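Local structure of beta-galactosidase (Trichoderma reesei, 3OGV) at residues E46-R51 with I119-S124; G337-Y342 with G936-F941. The protein probably hydrolyses terminal non-reducing beta-D-galactose residues of beta-D-galactosides, as a member of glycosyl hydrolase family 35. One frame throughout, in Å; residues are numbered along the deposited sequence.

Contact 1: E46-R51 with I119-S124. With PTQ (2-phenylethyl 1-thio-beta-D-galactopyranoside), chain E.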
ATOM      1  N   GLU A  46       1.255   3.142   5.680  1.00  6.91           N
ATOM      2  CA  GLU A  46       0.653   3.830   4.529  1.00  6.88           C
ATOM      3  C   GLU A  46      -0.519   2.979   3.989  1.00  6.45           C
ATOM      4  O   GLU A  46      -0.314   1.753   3.712  1.00  7.52           O
ATOM      5  CB  GLU A  46       1.767   3.974   3.459  1.00  8.04           C
ATOM      6  CG  GLU A  46       1.218   4.808   2.308  1.00  7.93           C
ATOM      7  CD  GLU A  46       1.505   6.301   2.493  1.00  9.66           C
ATOM      8  OE1 GLU A  46       2.133   6.748   3.494  1.00 10.61           O
ATOM      9  OE2 GLU A  46       1.168   7.080   1.535  1.00  9.03           O
ATOM     10  N   VAL A  47      -1.626   3.640   3.670  1.00  6.39           N
ATOM     11  CA  VAL A  47      -2.840   3.057   3.063  1.00  7.78           C
ATOM     12  C   VAL A  47      -3.377   4.102   2.076  1.00  7.56           C
ATOM     13  O   VAL A  47      -3.467   5.303   2.462  1.00  7.61           O
ATOM     14  CB  VAL A  47      -3.924   2.797   4.083  1.00  8.09           C
ATOM     15  CG1 VAL A  47      -5.225   2.310   3.516  1.00 10.32           C
ATOM     16  CG2 VAL A  47      -3.403   1.811   5.179  1.00  9.63           C
ATOM     17  N   HIS A  48      -3.758   3.707   0.874  1.00  7.47           N
ATOM     18  CA  HIS A  48      -4.282   4.666  -0.142  1.00  6.38           C
ATOM     19  C   HIS A  48      -5.789   4.413  -0.333  1.00  6.67           C
ATOM     20  O   HIS A  48      -6.122   3.400  -0.969  1.00  8.18           O
ATOM     21  CB  HIS A  48      -3.489   4.571  -1.423  1.00  6.52           C
ATOM     22  CG  HIS A  48      -2.074   4.945  -1.275  1.00  6.46           C
ATOM     23  ND1 HIS A  48      -1.117   4.655  -2.165  1.00  7.18           N
ATOM     24  CD2 HIS A  48      -1.461   5.604  -0.227  1.00  8.12           C
ATOM     25  CE1 HIS A  48       0.071   5.110  -1.730  1.00  7.15           C
ATOM     26  NE2 HIS A  48      -0.140   5.682  -0.536  1.00  7.27           N
ATOM     27  N   PRO A  49      -6.641   5.306   0.096  1.00  7.16           N
ATOM     28  CA  PRO A  49      -8.077   4.967   0.062  1.00  8.80           C
ATOM     29  C   PRO A  49      -8.576   4.763  -1.361  1.00  7.87           C
ATOM     30  O   PRO A  49      -9.458   3.923  -1.591  1.00  8.27           O
ATOM     31  CB  PRO A  49      -8.765   6.201   0.717  1.00 11.15           C
ATOM     32  CG  PRO A  49      -7.704   7.278   0.730  1.00 16.01           C
ATOM     33  CD  PRO A  49      -6.321   6.558   0.846  1.00 10.09           C
ATOM     34  N   PHE A  50      -7.954   5.396  -2.350  1.00  8.08           N
ATOM     35  CA  PHE A  50      -8.418   5.275  -3.739  1.00  8.63           C
ATOM     36  C   PHE A  50      -8.093   3.912  -4.286  1.00  8.49           C
ATOM     37  O   PHE A  50      -8.607   3.593  -5.383  1.00 10.03           O
ATOM     38  CB  PHE A  50      -7.872   6.475  -4.597  1.00  8.70           C
ATOM     39  CG  PHE A  50      -6.371   6.562  -4.575  1.00  6.57           C
ATOM     40  CD1 PHE A  50      -5.584   5.801  -5.376  1.00  7.72           C
ATOM     41  CD2 PHE A  50      -5.748   7.491  -3.671  1.00  8.74           C
ATOM     42  CE1 PHE A  50      -4.161   5.883  -5.369  1.00  8.67           C
ATOM     43  CE2 PHE A  50      -4.352   7.568  -3.622  1.00  8.81           C
ATOM     44  CZ  PHE A  50      -3.563   6.783  -4.426  1.00  9.54           C
ATOM     45  N   ARG A  51      -7.162   3.134  -3.672  1.00  7.64           N
ATOM     46  CA  ARG A  51      -6.788   1.813  -4.146  1.00  6.60           C
ATOM     47  C   ARG A  51      -7.739   0.714  -3.507  1.00  7.90           C
ATOM     48  O   ARG A  51      -7.461  -0.466  -3.818  1.00  9.15           O
ATOM     49  CB  ARG A  51      -5.297   1.552  -3.856  1.00  6.97           C
ATOM     50  CG  ARG A  51      -4.464   2.191  -4.929  1.00  7.23           C
ATOM     51  CD  ARG A  51      -2.952   2.244  -4.633  1.00  7.56           C
ATOM     52  NE  ARG A  51      -2.131   2.371  -5.826  1.00  7.01           N
ATOM     53  CZ  ARG A  51      -1.011   3.074  -5.942  1.00  6.10           C
ATOM     54  NH1 ARG A  51      -0.627   3.961  -4.986  1.00  6.92           N
ATOM     55  NH2 ARG A  51      -0.325   2.953  -7.071  1.00  6.62           N
ATOM     56  N   ILE A 119       1.710  13.441  -6.040  1.00  6.74           N
ATOM     57  CA  ILE A 119       1.916  12.388  -5.011  1.00  6.32           C
ATOM     58  C   ILE A 119       2.888  11.315  -5.486  1.00  6.62           C
ATOM     59  O   ILE A 119       3.410  10.556  -4.642  1.00  6.69           O
ATOM     60  CB  ILE A 119       0.613  11.685  -4.553  1.00  6.25           C
ATOM     61  CG1 ILE A 119      -0.126  11.030  -5.758  1.00  6.78           C
ATOM     62  CG2 ILE A 119      -0.226  12.713  -3.848  1.00  6.50           C
ATOM     63  CD1 ILE A 119      -1.300  10.071  -5.365  1.00  7.41           C
ATOM     64  N   ASN A 120       3.236  11.213  -6.810  1.00  6.10           N
ATOM     65  CA  ASN A 120       4.101  10.159  -7.337  1.00  6.24           C
ATOM     66  C   ASN A 120       3.334   8.793  -7.217  1.00  6.46           C
ATOM     67  O   ASN A 120       2.366   8.554  -7.961  1.00  6.78           O
ATOM     68  CB  ASN A 120       5.524  10.149  -6.740  1.00  6.58           C
ATOM     69  CG  ASN A 120       6.512   9.563  -7.650  1.00  6.65           C
ATOM     70  OD1 ASN A 120       6.705  10.066  -8.809  1.00  7.87           O
ATOM     71  ND2 ASN A 120       7.232   8.488  -7.285  1.00  8.96           N
ATOM     72  N   ALA A 121       3.688   7.943  -6.183  1.00  6.25           N
ATOM     73  CA  ALA A 121       2.774   6.854  -5.692  1.00  5.78           C
ATOM     74  C   ALA A 121       2.611   5.728  -6.713  1.00  5.71           C
ATOM     75  O   ALA A 121       1.716   4.872  -6.482  1.00  6.40           O
ATOM     76  CB  ALA A 121       1.412   7.419  -5.261  1.00  7.82           C
ATOM     77  N   GLU A 122       3.356   5.704  -7.807  1.00  5.46           N
ATOM     78  CA  GLU A 122       3.161   4.732  -8.880  1.00  6.97           C
ATOM     79  C   GLU A 122       1.742   4.857  -9.440  1.00  6.28           C
ATOM     80  O   GLU A 122       1.194   3.823  -9.934  1.00  7.43           O
ATOM     81  CB  GLU A 122       3.585   3.299  -8.467  1.00  8.68           C
ATOM     82  CG  GLU A 122       5.081   3.169  -8.305  1.00  8.36           C
ATOM     83  CD  GLU A 122       5.630   3.788  -7.036  1.00  7.80           C
ATOM     84  OE1 GLU A 122       5.216   3.401  -5.938  1.00  8.51           O
ATOM     85  OE2 GLU A 122       6.543   4.647  -7.123  1.00  8.73           O
ATOM     86  N   VAL A 123       1.128   6.020  -9.420  1.00  6.22           N
ATOM     87  CA  VAL A 123      -0.192   6.249 -10.010  1.00  6.83           C
ATOM     88  C   VAL A 123       0.019   7.008 -11.363  1.00  6.38           C
ATOM     89  O   VAL A 123       1.014   7.655 -11.581  1.00  6.43           O
ATOM     90  CB  VAL A 123      -1.214   6.949  -9.162  1.00  7.01           C
ATOM     91  CG1 VAL A 123      -1.434   6.191  -7.781  1.00  8.58           C
ATOM     92  CG2 VAL A 123      -0.876   8.434  -8.900  1.00  9.06           C
ATOM     93  N   SER A 124      -0.992   6.876 -12.199  1.00  6.33           N
ATOM     94  CA  SER A 124      -0.945   7.588 -13.538  1.00  6.56           C
ATOM     95  C   SER A 124      -0.781   9.105 -13.264  1.00  6.48           C
ATOM     96  O   SER A 124      -1.471   9.686 -12.441  1.00  7.05           O
ATOM     97  CB  SER A 124      -2.307   7.396 -14.174  1.00  7.23           C
ATOM     98  OG  SER A 124      -2.232   7.931 -15.531  1.00  8.26           O
TER
HETATM   99  C1  PTQ E1024       8.718   7.710  -2.912  1.00  7.38           C
HETATM  100  O1  PTQ E1024       8.885   6.494  -3.684  1.00  9.24           O
HETATM  101  S1  PTQ E1024      10.150   8.777  -3.363  1.00 10.93           S
HETATM  102  C2  PTQ E1024       7.450   8.442  -3.195  1.00  7.18           C
HETATM  103  O2  PTQ E1024       7.275   9.557  -2.367  1.00  8.05           O
HETATM  104  C3  PTQ E1024       6.212   7.544  -3.165  1.00  6.15           C
HETATM  105  O3  PTQ E1024       5.108   8.223  -3.684  1.00  7.13           O
HETATM  106  C4  PTQ E1024       6.482   6.238  -3.887  1.00  6.12           C
HETATM  107  O4  PTQ E1024       6.566   6.586  -5.306  1.00  8.44           O
HETATM  108  C5  PTQ E1024       7.729   5.545  -3.466  1.00  7.23           C
HETATM  109  O5  PTQ E1024       7.164   3.341  -4.086  1.00  8.12           O
HETATM  110  C6  PTQ E1024       8.244   4.348  -4.196  1.00  7.37           C
HETATM  111  C7  PTQ E1024      11.540   7.756  -2.812  1.00 11.22           C
HETATM  112  C8  PTQ E1024      12.873   8.246  -3.314  1.00 11.39           C
HETATM  113  C9  PTQ E1024      13.980   7.368  -2.888  1.00 11.70           C
HETATM  114  C10 PTQ E1024      14.357   6.294  -3.685  1.00 14.62           C
HETATM  115  C11 PTQ E1024      15.377   5.441  -3.212  1.00 15.43           C
HETATM  116  C12 PTQ E1024      15.975   5.686  -1.956  1.00 15.17           C
HETATM  117  C13 PTQ E1024      15.536   6.741  -1.193  1.00 13.15           C
HETATM  118  C14 PTQ E1024      14.541   7.528  -1.613  1.00 12.64           C

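Contact 2: G337-Y342 with G936-F941. With NAG (2-acetamido-2-deoxy-beta-D-glucopyranose), chain C; GLC (alpha-D-glucopyranose), chain B.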
ATOM      1  N   GLY A 337       4.854   2.295 -15.290  1.00  7.53           N
ATOM      2  CA  GLY A 337       5.922   1.530 -14.703  1.00  8.81           C
ATOM      3  C   GLY A 337       5.535   0.473 -13.687  1.00  7.66           C
ATOM      4  O   GLY A 337       6.422  -0.084 -13.021  1.00  8.46           O
ATOM      5  N   GLY A 338       4.231   0.217 -13.575  1.00  7.70           N
ATOM      6  CA  GLY A 338       3.646  -0.851 -12.786  1.00  7.99           C
ATOM      7  C   GLY A 338       2.494  -1.449 -13.517  1.00  8.03           C
ATOM      8  O   GLY A 338       2.133  -1.019 -14.665  1.00  8.07           O
ATOM      9  N   TYR A 339       1.866  -2.446 -12.940  1.00  7.81           N
ATOM     10  CA  TYR A 339       0.744  -3.196 -13.543  1.00  7.28           C
ATOM     11  C   TYR A 339      -0.442  -3.151 -12.623  1.00  6.37           C
ATOM     12  O   TYR A 339      -0.577  -2.177 -11.838  1.00  9.13           O
ATOM     13  CB  TYR A 339       1.178  -4.603 -14.025  1.00  7.36           C
ATOM     14  CG  TYR A 339       1.898  -5.403 -12.925  1.00  7.56           C
ATOM     15  CD1 TYR A 339       3.313  -5.320 -12.813  1.00  8.41           C
ATOM     16  CD2 TYR A 339       1.201  -6.227 -12.060  1.00  7.87           C
ATOM     17  CE1 TYR A 339       4.049  -6.053 -11.804  1.00  8.43           C
ATOM     18  CE2 TYR A 339       1.900  -6.965 -11.075  1.00  7.65           C
ATOM     19  CZ  TYR A 339       3.255  -6.870 -10.996  1.00  8.41           C
ATOM     20  OH  TYR A 339       3.949  -7.614 -10.031  1.00  9.01           O
ATOM     21  N   THR A 340      -1.429  -4.043 -12.744  1.00  6.85           N
ATOM     22  CA  THR A 340      -2.659  -3.865 -11.990  1.00  7.54           C
ATOM     23  C   THR A 340      -2.455  -3.995 -10.443  1.00  6.45           C
ATOM     24  O   THR A 340      -2.941  -3.129  -9.702  1.00  7.74           O
ATOM     25  CB  THR A 340      -3.808  -4.838 -12.379  1.00  8.02           C
ATOM     26  OG1 THR A 340      -3.908  -4.779 -13.834  1.00  8.45           O
ATOM     27  CG2 THR A 340      -5.124  -4.444 -11.734  1.00  8.73           C
ATOM     28  N   SER A 341      -1.700  -5.015 -10.029  1.00  6.96           N
ATOM     29  CA  SER A 341      -1.564  -5.197  -8.559  1.00  6.85           C
ATOM     30  C   SER A 341      -0.720  -4.056  -7.992  1.00  5.78           C
ATOM     31  O   SER A 341       0.294  -3.669  -8.545  1.00  6.57           O
ATOM     32  CB  SER A 341      -0.842  -6.512  -8.431  1.00  7.24           C
ATOM     33  OG  SER A 341      -0.657  -6.783  -7.000  1.00  8.09           O
ATOM     34  N   TYR A 342      -1.091  -3.677  -6.764  1.00  6.85           N
ATOM     35  CA  TYR A 342      -0.155  -2.818  -5.957  1.00  6.94           C
ATOM     36  C   TYR A 342       0.037  -3.548  -4.577  1.00  7.13           C
ATOM     37  O   TYR A 342       0.099  -2.919  -3.536  1.00  8.01           O
ATOM     38  CB  TYR A 342      -0.696  -1.376  -5.756  1.00  6.83           C
ATOM     39  CG  TYR A 342       0.408  -0.400  -5.397  1.00  5.89           C
ATOM     40  CD1 TYR A 342       1.500  -0.231  -6.185  1.00  6.47           C
ATOM     41  CD2 TYR A 342       0.268   0.381  -4.213  1.00  6.47           C
ATOM     42  CE1 TYR A 342       2.503   0.777  -5.903  1.00  6.56           C
ATOM     43  CE2 TYR A 342       1.227   1.388  -3.929  1.00  6.53           C
ATOM     44  CZ  TYR A 342       2.298   1.527  -4.739  1.00  7.24           C
ATOM     45  OH  TYR A 342       3.209   2.556  -4.470  1.00  7.18           O
ATOM     46  N   GLY A 936       3.664  -9.968 -18.882  1.00  8.92           N
ATOM     47  CA  GLY A 936       3.525 -10.419 -17.494  1.00  9.38           C
ATOM     48  C   GLY A 936       3.918  -9.309 -16.514  1.00  9.04           C
ATOM     49  O   GLY A 936       4.035  -8.133 -16.875  1.00  9.99           O
ATOM     50  N   PRO A 937       4.009  -9.652 -15.186  1.00  9.19           N
ATOM     51  CA  PRO A 937       4.048 -11.007 -14.650  1.00  9.45           C
ATOM     52  C   PRO A 937       2.673 -11.417 -14.091  1.00 10.64           C
ATOM     53  O   PRO A 937       2.574 -12.581 -13.589  1.00 12.15           O
ATOM     54  CB  PRO A 937       5.018 -10.874 -13.503  1.00  9.86           C
ATOM     55  CG  PRO A 937       4.732  -9.433 -12.939  1.00  9.17           C
ATOM     56  CD  PRO A 937       4.366  -8.626 -14.194  1.00  9.52           C
ATOM     57  N   GLN A 938       1.668 -10.556 -14.069  1.00  8.41           N
ATOM     58  CA  GLN A 938       0.472 -10.883 -13.291  1.00  9.38           C
ATOM     59  C   GLN A 938      -0.396 -11.911 -14.009  1.00  9.82           C
ATOM     60  O   GLN A 938      -0.879 -11.671 -15.159  1.00 10.14           O
ATOM     61  CB  GLN A 938      -0.322  -9.599 -12.959  1.00  8.97           C
ATOM     62  CG  GLN A 938      -1.481  -9.883 -11.989  1.00  8.54           C
ATOM     63  CD  GLN A 938      -2.083  -8.646 -11.385  1.00  9.14           C
ATOM     64  OE1 GLN A 938      -1.770  -7.513 -11.875  1.00  8.52           O
ATOM     65  NE2 GLN A 938      -2.948  -8.786 -10.372  1.00  8.10           N
ATOM     66  N   THR A 939      -0.731 -12.979 -13.297  1.00  9.28           N
ATOM     67  CA  THR A 939      -1.746 -13.945 -13.750  1.00  9.62           C
ATOM     68  C   THR A 939      -2.929 -14.059 -12.882  1.00  8.81           C
ATOM     69  O   THR A 939      -3.995 -14.532 -13.284  1.00 11.89           O
ATOM     70  CB  THR A 939      -1.137 -15.376 -13.941  1.00 11.24           C
ATOM     71  OG1 THR A 939      -0.494 -15.695 -12.688  1.00 12.65           O
ATOM     72  CG2 THR A 939      -0.088 -15.431 -15.096  1.00 12.02           C
ATOM     73  N   GLU A 940      -2.837 -13.638 -11.601  1.00  8.97           N
ATOM     74  CA  GLU A 940      -3.878 -13.748 -10.659  1.00  8.97           C
ATOM     75  C   GLU A 940      -4.422 -12.397 -10.206  1.00  8.62           C
ATOM     76  O   GLU A 940      -3.564 -11.556  -9.767  1.00  9.63           O
ATOM     77  CB  GLU A 940      -3.344 -14.496  -9.360  1.00 11.29           C
ATOM     78  CG  GLU A 940      -4.456 -14.626  -8.266  1.00 13.21           C
ATOM     79  CD  GLU A 940      -4.093 -15.606  -7.187  1.00 19.01           C
ATOM     80  OE1 GLU A 940      -3.077 -16.316  -7.331  1.00 24.60           O
ATOM     81  OE2 GLU A 940      -4.958 -15.732  -6.312  1.00 18.25           O
ATOM     82  N   PHE A 941      -5.702 -12.091 -10.348  1.00  8.22           N
ATOM     83  CA  PHE A 941      -6.291 -10.771 -10.150  1.00  7.49           C
ATOM     84  C   PHE A 941      -7.314 -10.812  -9.076  1.00  8.79           C
ATOM     85  O   PHE A 941      -8.443 -11.232  -9.242  1.00  8.47           O
ATOM     86  CB  PHE A 941      -6.958 -10.373 -11.542  1.00  7.91           C
ATOM     87  CG  PHE A 941      -5.955 -10.134 -12.630  1.00  6.68           C
ATOM     88  CD1 PHE A 941      -5.433 -11.168 -13.380  1.00  9.08           C
ATOM     89  CD2 PHE A 941      -5.434  -8.816 -12.831  1.00  8.52           C
ATOM     90  CE1 PHE A 941      -4.464 -10.947 -14.378  1.00  9.88           C
ATOM     91  CE2 PHE A 941      -4.490  -8.591 -13.762  1.00  7.64           C
ATOM     92  CZ  PHE A 941      -4.010  -9.616 -14.570  1.00  8.84           C
TER
HETATM   93  C1  NAG C   1       3.859 -15.955 -19.967  1.00 11.39           C
HETATM   94  C2  NAG C   1       4.274 -14.612 -19.271  1.00 11.96           C
HETATM   95  C3  NAG C   1       5.297 -13.926 -20.176  1.00 12.42           C
HETATM   96  C4  NAG C   1       6.523 -14.792 -20.444  1.00 14.64           C
HETATM   97  C5  NAG C   1       5.999 -16.169 -21.037  1.00 15.49           C
HETATM   98  C6  NAG C   1       7.121 -17.162 -21.323  1.00 22.32           C
HETATM   99  C7  NAG C   1       2.505 -13.624 -17.898  1.00 11.31           C
HETATM  100  C8  NAG C   1       1.189 -12.983 -17.906  1.00 12.17           C
HETATM  101  N2  NAG C   1       3.102 -13.838 -19.077  1.00 11.50           N
HETATM  102  O3  NAG C   1       5.741 -12.772 -19.482  1.00 13.03           O
HETATM  103  O4  NAG C   1       7.287 -14.175 -21.503  1.00 15.54           O
HETATM  104  O5  NAG C   1       4.982 -16.715 -20.156  1.00 16.09           O
HETATM  105  O6  NAG C   1       7.739 -17.387 -20.099  1.00 28.43           O
HETATM  106  O7  NAG C   1       3.141 -13.917 -16.842  1.00 15.05           O
HETATM  107  C1  GLC B   7      11.145  -0.060 -13.230  1.00 13.17           C
HETATM  108  C2  GLC B   7      10.005   0.935 -13.056  1.00 14.59           C
HETATM  109  C3  GLC B   7      10.441   2.363 -13.299  1.00 16.11           C
HETATM  110  C4  GLC B   7      11.543   2.664 -12.314  1.00 15.02           C
HETATM  111  C5  GLC B   7      12.703   1.683 -12.555  1.00 14.78           C
HETATM  112  C6  GLC B   7      13.918   1.913 -11.659  1.00 17.15           C
HETATM  113  O2  GLC B   7       8.973   0.548 -13.928  1.00 15.46           O
HETATM  114  O3  GLC B   7       9.318   3.224 -13.049  1.00 21.16           O
HETATM  115  O4  GLC B   7      12.035   3.989 -12.580  1.00 19.53           O
HETATM  116  O5  GLC B   7      12.186   0.408 -12.381  1.00 14.58           O
HETATM  117  O6  GLC B   7      13.499   1.702 -10.318  1.00 17.50           O
HETATM  118  O   HOH W   1      -1.259  -6.679 -14.534  1.00  8.52           O

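Contact 1: E46-R51 with I119-S124
R51 meets the carbonyl of A121 end-on: NH1 and NH2 both donate to the single atom A121 O, at 2.9 Å each. The oxygen lies in the guanidinium plane, and both donors lie in the plane of its carbonyl group, but each N-H is bent, at 141° and 146°, as a fork on one atom requires. V123 CG1 rests over one face of the same guanidinium, 3.5 Å from R51 NH2, and also touches F50, CG1 lying 3.7 Å from F50 CE1. I119 CD1 reaches F50 CZ at 4.1 Å from the opposing direction.

Behind this grip runs a chain of hydrogen bonds. R51 NH1 also donates to H48 ND1, near the imidazole plane, while H48 NE2 donates to the anti lone pair of E46 OE2, 2.8 Å away. E46 is in turn salt-bridged to R114, and R51 NE is held by N329, so the guanidinium is fixed in rotation. An alanine here is likely to leave A121 O without its two donors and H48 ND1 without its mate, giving the turn from N120 to V123 more freedom to shift.

That turn, of type I', carries the sugar-binding groups. A121 N donates to O3 of the thiogalactoside, and N120 ND2 to its O4 at 2.8 Å. E122, its chain bent at chi2 (75°), accepts from the O4 hydroxyl on OE2 and, on OE1, from O5, the hydroxyl on C6 of the sugar; OE1 is also bonded to Y342. Together they form one wall of the galactose pocket, which Y76, N179 and E278 help complete, at the C-terminal ends of the parallel strands 38-47 and 110-116, where a family 35 TIM barrel binds its sugar.

Contact 2: G337-Y342 with G936-F941
Q938 reaches across to the 337-342 loop with an extended side chain, its CG anti to the backbone N (chi1 -173°), and lays OE1 beside the backbone of S341. S341 N donates to that oxygen at 3.1 Å, tilted 27° from the amide's carbonyl plane. The other end of the amide is tied back to its own segment: Q938 NE2 gives a nearly straight bond (167°) to E940 O at 2.9 Å, which should keep the group from flipping.

The densest packing is around Y339. P937 lies over one face of its ring in a CH-pi contact, CD 3.8 Å from the ring centroid, while CG reaches the phenol end. At the rim, near the ring plane, Q938 OE1 stands 3.2 Å from Y339 CD2. P937 follows a cis peptide bond, and the phenol hydroxyl beyond it is bonded to D285.

These contacts join two domains: 337-342 is a loop of the family 35 TIM barrel, after strand 318-321, whereas 936-941 leads into strand 940-943 of the more C-terminal of the chain's two domains of the second all-beta family and pairs there with strand 900-908.

Packing is looser past T340. F941 turns its ring edge to T340, CE2 lying 3.9 Å from T340 OG1, while Q938 CG lies over one of its faces; the T340 hydroxyl takes its bond from K930 N. A water bridges here, donating to Q938 OE1 at 2.8 Å and accepting from T340 N, so OE1 serves both the backbone and the solvent molecule. Sugars border both segments: G936 lies against the acetamido group of an N-acetylglucosamine, and G337 O accepts from O2 of a glucose residue at 2.8 Å.

In the fold
Both contacts are largely buried, but contact 1 is the more central, its centre about 7 Å from that of the chain, against about 14 Å for the centre of contact 2. Contact 1 stays within the TIM barrel and is charged and strongly polar, as befits a sugar pocket; contact 2 joins that barrel to an all-beta domain nearly 600 residues on in sequence through neutral groups, a proline, an amide and a water, with some residues partly exposed. Their centres are about 15 Å apart, yet they meet at Y342, whose hydroxyl reaches E122 and whose ring makes a cation-pi contact with R51. The 337-342 loop thus borders the pocket and the domain interface alike.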